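Local coordinates for ubiquitin-conjugating enzyme E2, putative (Plasmodium falciparum, PDB 2Q0V), which probably takes part in ubiquitin transfer as a member of the ubiquitin-conjugating enzyme (E2) family, with sequence relatives among the E2 variants, at residues A[101-104]-A[105-109]; A[117-120]-A[121-125]; A[133-136]-A[137-140]. One frame throughout, in Å; residues are numbered along the deposited sequence.

Interaction 1: residues A[101-104]-A[105-109]; sequences CVDN and CGRVI
Asp-103 and Arg-107 cross obliquely beside a tight chain reversal, and the carboxylate of the first is turned inward onto the backbone. Its chi1 of 74° sets CG between the backbone N and the carbonyl carbon, and this folds OD1 back over the turn. OD1 of Asp-103 accepts from N of Cys-105 at 2.8 Å, closing an Asx turn. N of Arg-107 reaches OD1 of Asp-103 at 2.9 Å from the opposite face of the carboxylate, both donors standing well out of its plane. The guanidinium plane is 61° from the carboxylate and the charged atoms do not meet; instead, OD2 of Asp-103 lies 3.3 Å from CG of Arg-107, against the aliphatic part of the arginine.

The backbone bonds identify the reversal as a type I turn with a G1 bulge. Gly-106 N binds Asp-103 O at 3.1 Å, and Asp-103 N binds Arg-107 O at 2.8 Å. Gly-106, with phi at 91°, occupies the bulge position. A single bridge pairs Val-102 with Val-108, and Ile-109 N to Cys-101 O (2.7 Å) closes the open end. CD1 of Ile-109 leans over the chain, 3.7 Å from Asp-103 N, while CG1 of Val-102 lies 3.5 Å from CA of Gly-106.

Two N-H groups thus grip one carboxylate oxygen, which should restrain the rotation of Asp-103 and probably stabilise its negative charge without a direct salt bridge to Arg-107.

Interaction 2: residues A[117-120]-A[121-125]; sequences KNWN and RNYTI. With PO4 (phosphate ion), chain B.
A type I beta turn from Asn-120 to Tyr-123 lies in the connection between helix 114-117 and helix 125-135, and its defining bond runs from Tyr-123 N to Asn-120 O at 3.1 Å. The side chain of Asn-120 strengthens the turn. With CG anti to N (chi1 178°), its amide reaches forward, and OD1 of Asn-120 receives N of Asn-122 at 2.9 Å, in the carbonyl plane and on a lone pair. A second, weak bond comes to the same OD1 from ND2 of Asn-122, the two amide planes being 40° apart.

Tyr-123 packs between Trp-119, which its ring meets edge-on, and CB of Asn-120, which lies over one face of that ring, 3.9 Å from its centroid, a CH-pi contact. CB of Tyr-123 sits over one face of Trp-119, 3.9 Å from the centroid of the six-membered ring, and the ring planes stand at 78°, a T-shaped pair. The indole NE1 is held by Pro-85 O, and Arg-121 forms a salt bridge with Asp-86.

At the exposed start, Lys-117 extends to a phosphate ion, probably from the crystallisation liquor, with Lys-117 NZ 2.7 Å from phosphate O3. The Asx turn of Asn-120 lies within the type I turn, and the N-cap residue Thr-124 follows directly, its N bound to Thr-127 OG1 as in one half of a capping box at the start of helix 125-135.

Interaction 3: residues A[133-136]-A[137-140]; sequences RQEM and LSSA
Ser-138 carries its hydroxyl between its backbone N and carbonyl carbon, chi1 78°, which folds OG back onto the preceding turn of the chain and beside Glu-135. There OG of Ser-138 donates to Glu-135 O at 3.1 Å, approaching with a tilt of 22° from the carbonyl plane. The backbone N of Ser-138 donates to Glu-135 O at 3.2 Å, well above that plane but on the same face as OG. One residue thus holds Glu-135 O by two bonds, and Asn-141 ND2 supplies a further hydrogen bond from the following loop. Three donors therefore meet this carbonyl, while psi near 164° takes Ser-138 out of helical geometry.

One residue earlier, Leu-137 N bonds to Gln-134 O at 3.0 Å, again from above the carbonyl plane. The leucine side chain lies against the same carbonyl: CB of Leu-137 is 3.4 Å from Gln-134 O. Farther out, the bent Gln-134 chain brings its OE1 to 4.1 Å from CD1 of Leu-137, a loose contact on the exposed side.

The inner side is secured by other parts of the fold. Met-136 packs on Ile-61 and Phe-69, and Arg-133 NH2 binds Phe-62 O, so Arg-133 and Met-136 join the end of the helix to strand 56-62, and Met-136 also to the loop at Phe-69.

The bonds from Leu-137 and Ser-138 each span three residues. The second closes a type I turn from Glu-135 to Ser-138, reinforced by the serine hydroxyl bonded to the carbonyl three residues earlier, where helix 125-135 passes into loop.

The three contacts follow one another along the chain without overlap. Interaction 1 reverses the loop after strand 90-93, interaction 2 lies between helix 114-117 and helix 125-135, and interaction 3 lies where helix 125-135 gives way to loop. Interactions 2 and 3 thus flank one helix, their centres about 19 Å apart. Interaction 1 is about 18 Å from interaction 2 and about 15 Å from interaction 3, centre to centre, and none of the three touch. Interaction 1 lies against the edge strand 90-93, interaction 3 packs on strand 56-62, and interaction 2 meets helix 22-34 through Arg-25 and Glu-29, all within an E2-like fold.

Interaction 1: residues A[101-104]-A[105-109]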
loop_
_atom_site.group_PDB
_atom_site.type_symbol
_atom_site.label_atom_id
_atom_site.label_comp_id
_atom_site.label_asym_id
_atom_site.label_seq_id
_atom_site.Cartn_x
_atom_site.Cartn_y
_atom_site.Cartn_z
ATOM N N CYS A 101 -7.248 10.534 -4.270
ATOM C CA CYS A 101 -5.877 10.558 -3.706
ATOM C C CYS A 101 -4.827 9.905 -4.624
ATOM O O CYS A 101 -3.711 9.637 -4.195
ATOM C CB CYS A 101 -5.852 9.865 -2.344
ATOM S SG CYS A 101 -6.274 8.120 -2.473
ATOM N N VAL A 102 -5.199 9.633 -5.877
ATOM C CA VAL A 102 -4.255 9.133 -6.885
ATOM C C VAL A 102 -4.042 10.190 -7.989
ATOM O O VAL A 102 -4.999 10.705 -8.551
ATOM C CB VAL A 102 -4.736 7.757 -7.476
ATOM C CG1 VAL A 102 -3.865 7.296 -8.612
ATOM C CG2 VAL A 102 -4.792 6.706 -6.389
ATOM N N ASP A 103 -2.790 10.508 -8.307
ATOM C CA ASP A 103 -2.520 11.482 -9.381
ATOM C C ASP A 103 -2.648 10.890 -10.805
ATOM O O ASP A 103 -3.004 9.702 -10.979
ATOM C CB ASP A 103 -1.194 12.245 -9.156
ATOM C CG ASP A 103 0.053 11.411 -9.437
ATOM O OD1 ASP A 103 -0.022 10.390 -10.149
ATOM O OD2 ASP A 103 1.136 11.799 -8.946
ATOM N N ASN A 104 -2.378 11.719 -11.812
ATOM C CA ASN A 104 -2.481 11.288 -13.222
ATOM C C ASN A 104 -1.554 10.150 -13.637
ATOM O O ASN A 104 -1.839 9.477 -14.612
ATOM C CB ASN A 104 -2.330 12.466 -14.180
ATOM C CG ASN A 104 -3.513 13.397 -14.114
ATOM O OD1 ASN A 104 -4.561 13.032 -13.576
ATOM N ND2 ASN A 104 -3.364 14.603 -14.660
ATOM N N CYS A 105 -0.467 9.944 -12.898
ATOM C CA CYS A 105 0.463 8.834 -13.151
ATOM C C CYS A 105 0.292 7.648 -12.202
ATOM O O CYS A 105 1.070 6.689 -12.244
ATOM C CB CYS A 105 1.913 9.315 -13.097
ATOM S SG CYS A 105 2.277 10.491 -14.393
ATOM N N GLY A 106 -0.717 7.714 -11.342
ATOM C CA GLY A 106 -1.018 6.599 -10.451
ATOM C C GLY A 106 -0.301 6.698 -9.127
ATOM O O GLY A 106 -0.292 5.743 -8.348
ATOM N N ARG A 107 0.330 7.834 -8.847
ATOM C CA ARG A 107 0.968 7.884 -7.559
ATOM C C ARG A 107 0.110 8.536 -6.499
ATOM O O ARG A 107 -0.717 9.405 -6.805
ATOM C CB ARG A 107 2.491 8.168 -7.580
ATOM C CG ARG A 107 3.062 9.540 -7.445
ATOM C CD ARG A 107 4.568 9.351 -7.040
ATOM N NE ARG A 107 5.558 10.217 -7.730
ATOM C CZ ARG A 107 6.077 10.021 -8.961
ATOM N NH1 ARG A 107 6.973 10.884 -9.444
ATOM N NH2 ARG A 107 5.703 8.992 -9.732
ATOM N N VAL A 108 0.210 8.008 -5.283
ATOM C CA VAL A 108 -0.652 8.468 -4.215
ATOM C C VAL A 108 -0.246 9.875 -3.786
ATOM O O VAL A 108 0.939 10.171 -3.583
ATOM C CB VAL A 108 -0.750 7.432 -3.039
ATOM C CG1 VAL A 108 -1.580 7.978 -1.871
ATOM C CG2 VAL A 108 -1.360 6.108 -3.567
ATOM N N ILE A 109 -1.241 10.753 -3.746
ATOM C CA ILE A 109 -1.064 12.121 -3.319
ATOM C C ILE A 109 -1.125 12.113 -1.794
ATOM O O ILE A 109 -2.188 11.968 -1.202
ATOM C CB ILE A 109 -2.141 13.054 -3.935
ATOM C CG1 ILE A 109 -2.232 12.850 -5.449
ATOM C CG2 ILE A 109 -1.831 14.492 -3.620
ATOM C CD1 ILE A 109 -3.552 13.357 -6.065
#

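Interaction 2: residues A[117-120]-A[121-125]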
loop_
_atom_site.group_PDB
_atom_site.type_symbol
_atom_site.label_atom_id
_atom_site.label_comp_id
_atom_site.label_asym_id
_atom_site.label_seq_id
_atom_site.Cartn_x
_atom_site.Cartn_y
_atom_site.Cartn_z
ATOM N N LYS A 117 -0.314 11.683 4.907
ATOM C CA LYS A 117 -0.244 13.078 5.315
ATOM C C LYS A 117 0.245 13.206 6.753
ATOM O O LYS A 117 1.255 13.868 7.034
ATOM C CB LYS A 117 -1.633 13.695 5.229
ATOM C CG LYS A 117 -1.631 15.188 5.301
ATOM C CD LYS A 117 -3.011 15.715 5.547
ATOM C CE LYS A 117 -2.863 17.135 6.100
ATOM N NZ LYS A 117 -4.137 17.901 6.365
ATOM N N ASN A 118 -0.478 12.561 7.664
ATOM C CA ASN A 118 -0.126 12.575 9.073
ATOM C C ASN A 118 0.486 11.263 9.423
ATOM O O ASN A 118 -0.003 10.603 10.326
ATOM C CB ASN A 118 -1.363 12.768 9.933
ATOM C CG ASN A 118 -2.198 13.905 9.476
ATOM O OD1 ASN A 118 -3.340 13.719 9.049
ATOM N ND2 ASN A 118 -1.626 15.112 9.520
ATOM N N TRP A 119 1.536 10.876 8.707
ATOM C CA TRP A 119 2.160 9.580 8.930
ATOM C C TRP A 119 2.580 9.483 10.379
ATOM O O TRP A 119 2.770 10.520 11.035
ATOM C CB TRP A 119 3.321 9.329 7.951
ATOM C CG TRP A 119 4.084 8.041 8.114
ATOM C CD1 TRP A 119 5.277 7.878 8.763
ATOM C CD2 TRP A 119 3.743 6.740 7.586
ATOM N NE1 TRP A 119 5.695 6.560 8.685
ATOM C CE2 TRP A 119 4.774 5.845 7.974
ATOM C CE3 TRP A 119 2.665 6.242 6.837
ATOM C CZ2 TRP A 119 4.751 4.487 7.648
ATOM C CZ3 TRP A 119 2.660 4.897 6.501
ATOM C CH2 TRP A 119 3.686 4.034 6.913
ATOM N N ASN A 120 2.684 8.239 10.866
ATOM C CA ASN A 120 3.056 7.875 12.235
ATOM C C ASN A 120 3.861 6.595 12.001
ATOM O O ASN A 120 3.505 5.790 11.109
ATOM C CB ASN A 120 1.748 7.658 13.020
ATOM C CG ASN A 120 1.951 7.229 14.474
ATOM O OD1 ASN A 120 2.484 6.147 14.742
ATOM N ND2 ASN A 120 1.464 8.058 15.422
ATOM N N ARG A 121 4.976 6.398 12.712
ATOM C CA ARG A 121 5.810 5.198 12.455
ATOM C C ARG A 121 5.122 3.868 12.843
ATOM O O ARG A 121 5.638 2.785 12.600
ATOM C CB ARG A 121 7.200 5.339 13.124
ATOM C CG ARG A 121 7.250 5.078 14.668
ATOM C CD ARG A 121 8.611 5.478 15.365
ATOM N NE ARG A 121 9.827 4.831 14.817
ATOM C CZ ARG A 121 9.990 3.514 14.669
ATOM N NH1 ARG A 121 11.132 3.030 14.174
ATOM N NH2 ARG A 121 9.003 2.675 14.995
ATOM N N ASN A 122 3.970 3.965 13.485
ATOM C CA ASN A 122 3.180 2.801 13.854
ATOM C C ASN A 122 2.217 2.297 12.756
ATOM O O ASN A 122 1.564 1.269 12.942
ATOM C CB ASN A 122 2.380 3.078 15.124
ATOM C CG ASN A 122 3.253 3.440 16.306
ATOM O OD1 ASN A 122 4.101 2.648 16.754
ATOM N ND2 ASN A 122 3.055 4.643 16.817
ATOM N N TYR A 123 2.118 3.032 11.646
ATOM C CA TYR A 123 1.468 2.548 10.431
ATOM C C TYR A 123 2.433 1.636 9.665
ATOM O O TYR A 123 3.662 1.687 9.864
ATOM C CB TYR A 123 1.011 3.719 9.542
ATOM C CG TYR A 123 0.064 4.722 10.210
ATOM C CD1 TYR A 123 -0.840 4.328 11.200
ATOM C CD2 TYR A 123 0.069 6.054 9.836
ATOM C CE1 TYR A 123 -1.694 5.239 11.795
ATOM C CE2 TYR A 123 -0.802 6.973 10.424
ATOM C CZ TYR A 123 -1.669 6.557 11.391
ATOM O OH TYR A 123 -2.526 7.479 11.961
ATOM N N THR A 124 1.866 0.778 8.808
ATOM C CA THR A 124 2.619 -0.242 8.068
ATOM C C THR A 124 2.257 -0.182 6.597
ATOM O O THR A 124 1.355 0.538 6.201
ATOM C CB THR A 124 2.328 -1.690 8.599
ATOM O OG1 THR A 124 0.923 -1.954 8.568
ATOM C CG2 THR A 124 2.808 -1.867 10.047
ATOM N N ILE A 125 2.983 -0.938 5.791
ATOM C CA ILE A 125 2.568 -1.247 4.432
ATOM C C ILE A 125 1.091 -1.693 4.418
ATOM O O ILE A 125 0.299 -1.194 3.613
ATOM C CB ILE A 125 3.519 -2.299 3.807
ATOM C CG1 ILE A 125 4.895 -1.652 3.556
ATOM C CG2 ILE A 125 2.943 -2.835 2.492
ATOM C CD1 ILE A 125 6.058 -2.557 3.760
HETATM P P PO4 B . -5.907 16.728 8.988
HETATM O O1 PO4 B . -6.886 17.486 8.119
HETATM O O2 PO4 B . -5.787 15.303 8.484
HETATM O O3 PO4 B . -4.547 17.388 8.957
HETATM O O4 PO4 B . -6.408 16.755 10.412
#

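Interaction 3: residues A[133-136]-A[137-140]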
loop_
_atom_site.group_PDB
_atom_site.type_symbol
_atom_site.label_atom_id
_atom_site.label_comp_id
_atom_site.label_asym_id
_atom_site.label_seq_id
_atom_site.Cartn_x
_atom_site.Cartn_y
_atom_site.Cartn_z
ATOM N N ARG A 133 -8.073 0.639 0.258
ATOM C CA ARG A 133 -9.313 -0.064 0.048
ATOM C C ARG A 133 -10.509 0.658 0.689
ATOM O O ARG A 133 -11.606 0.583 0.174
ATOM C CB ARG A 133 -9.212 -1.489 0.560
ATOM C CG ARG A 133 -9.809 -2.444 -0.379
ATOM C CD ARG A 133 -9.173 -3.819 -0.291
ATOM N NE ARG A 133 -9.971 -4.622 0.608
ATOM C CZ ARG A 133 -11.197 -5.076 0.364
ATOM N NH1 ARG A 133 -11.809 -5.767 1.302
ATOM N NH2 ARG A 133 -11.801 -4.867 -0.787
ATOM N N GLN A 134 -10.288 1.379 1.789
ATOM C CA GLN A 134 -11.366 2.129 2.439
ATOM C C GLN A 134 -11.738 3.389 1.707
ATOM O O GLN A 134 -12.901 3.763 1.668
ATOM C CB GLN A 134 -11.025 2.409 3.893
ATOM C CG GLN A 134 -11.057 1.087 4.704
ATOM C CD GLN A 134 -12.457 0.741 5.210
ATOM O OE1 GLN A 134 -13.266 1.629 5.520
ATOM N NE2 GLN A 134 -12.731 -0.528 5.321
ATOM N N GLU A 135 -10.740 4.027 1.107
ATOM C CA GLU A 135 -10.962 5.157 0.231
ATOM C C GLU A 135 -11.910 4.868 -0.928
ATOM O O GLU A 135 -12.540 5.792 -1.424
ATOM C CB GLU A 135 -9.636 5.649 -0.346
ATOM C CG GLU A 135 -8.862 6.516 0.615
ATOM C CD GLU A 135 -9.660 7.687 1.137
ATOM O OE1 GLU A 135 -9.935 8.629 0.341
ATOM O OE2 GLU A 135 -10.001 7.668 2.350
ATOM N N MET A 136 -11.966 3.610 -1.372
ATOM C CA MET A 136 -12.826 3.194 -2.470
ATOM C C MET A 136 -14.290 3.295 -2.081
ATOM O O MET A 136 -15.134 3.494 -2.948
ATOM C CB MET A 136 -12.532 1.758 -2.880
ATOM C CG MET A 136 -11.270 1.565 -3.652
ATOM S SD MET A 136 -10.960 -0.178 -3.645
ATOM C CE MET A 136 -9.599 -0.165 -4.840
ATOM N N LEU A 137 -14.566 3.158 -0.776
ATOM C CA LEU A 137 -15.921 3.279 -0.218
ATOM C C LEU A 137 -16.407 4.705 -0.087
ATOM O O LEU A 137 -17.587 4.924 0.168
ATOM C CB LEU A 137 -16.036 2.609 1.154
ATOM C CG LEU A 137 -15.903 1.097 1.208
ATOM C CD1 LEU A 137 -15.946 0.661 2.640
ATOM C CD2 LEU A 137 -16.975 0.398 0.374
ATOM N N SER A 138 -15.539 5.690 -0.258
ATOM C CA SER A 138 -15.993 7.060 -0.002
ATOM C C SER A 138 -16.839 7.554 -1.161
ATOM O O SER A 138 -16.783 6.970 -2.244
ATOM C CB SER A 138 -14.828 8.008 0.263
ATOM O OG SER A 138 -14.208 8.351 -0.947
ATOM N N SER A 139 -17.585 8.645 -0.941
ATOM C CA SER A 139 -18.548 9.153 -1.912
ATOM C C SER A 139 -17.893 9.971 -3.026
ATOM O O SER A 139 -18.463 10.131 -4.126
ATOM C CB SER A 139 -19.654 9.957 -1.209
ATOM O OG SER A 139 -20.490 9.072 -0.449
ATOM N N ALA A 140 -16.700 10.491 -2.746
ATOM C CA ALA A 140 -15.899 11.132 -3.783
ATOM C C ALA A 140 -15.284 10.108 -4.769
ATOM O O ALA A 140 -14.819 10.496 -5.848
ATOM C CB ALA A 140 -14.827 11.983 -3.158
#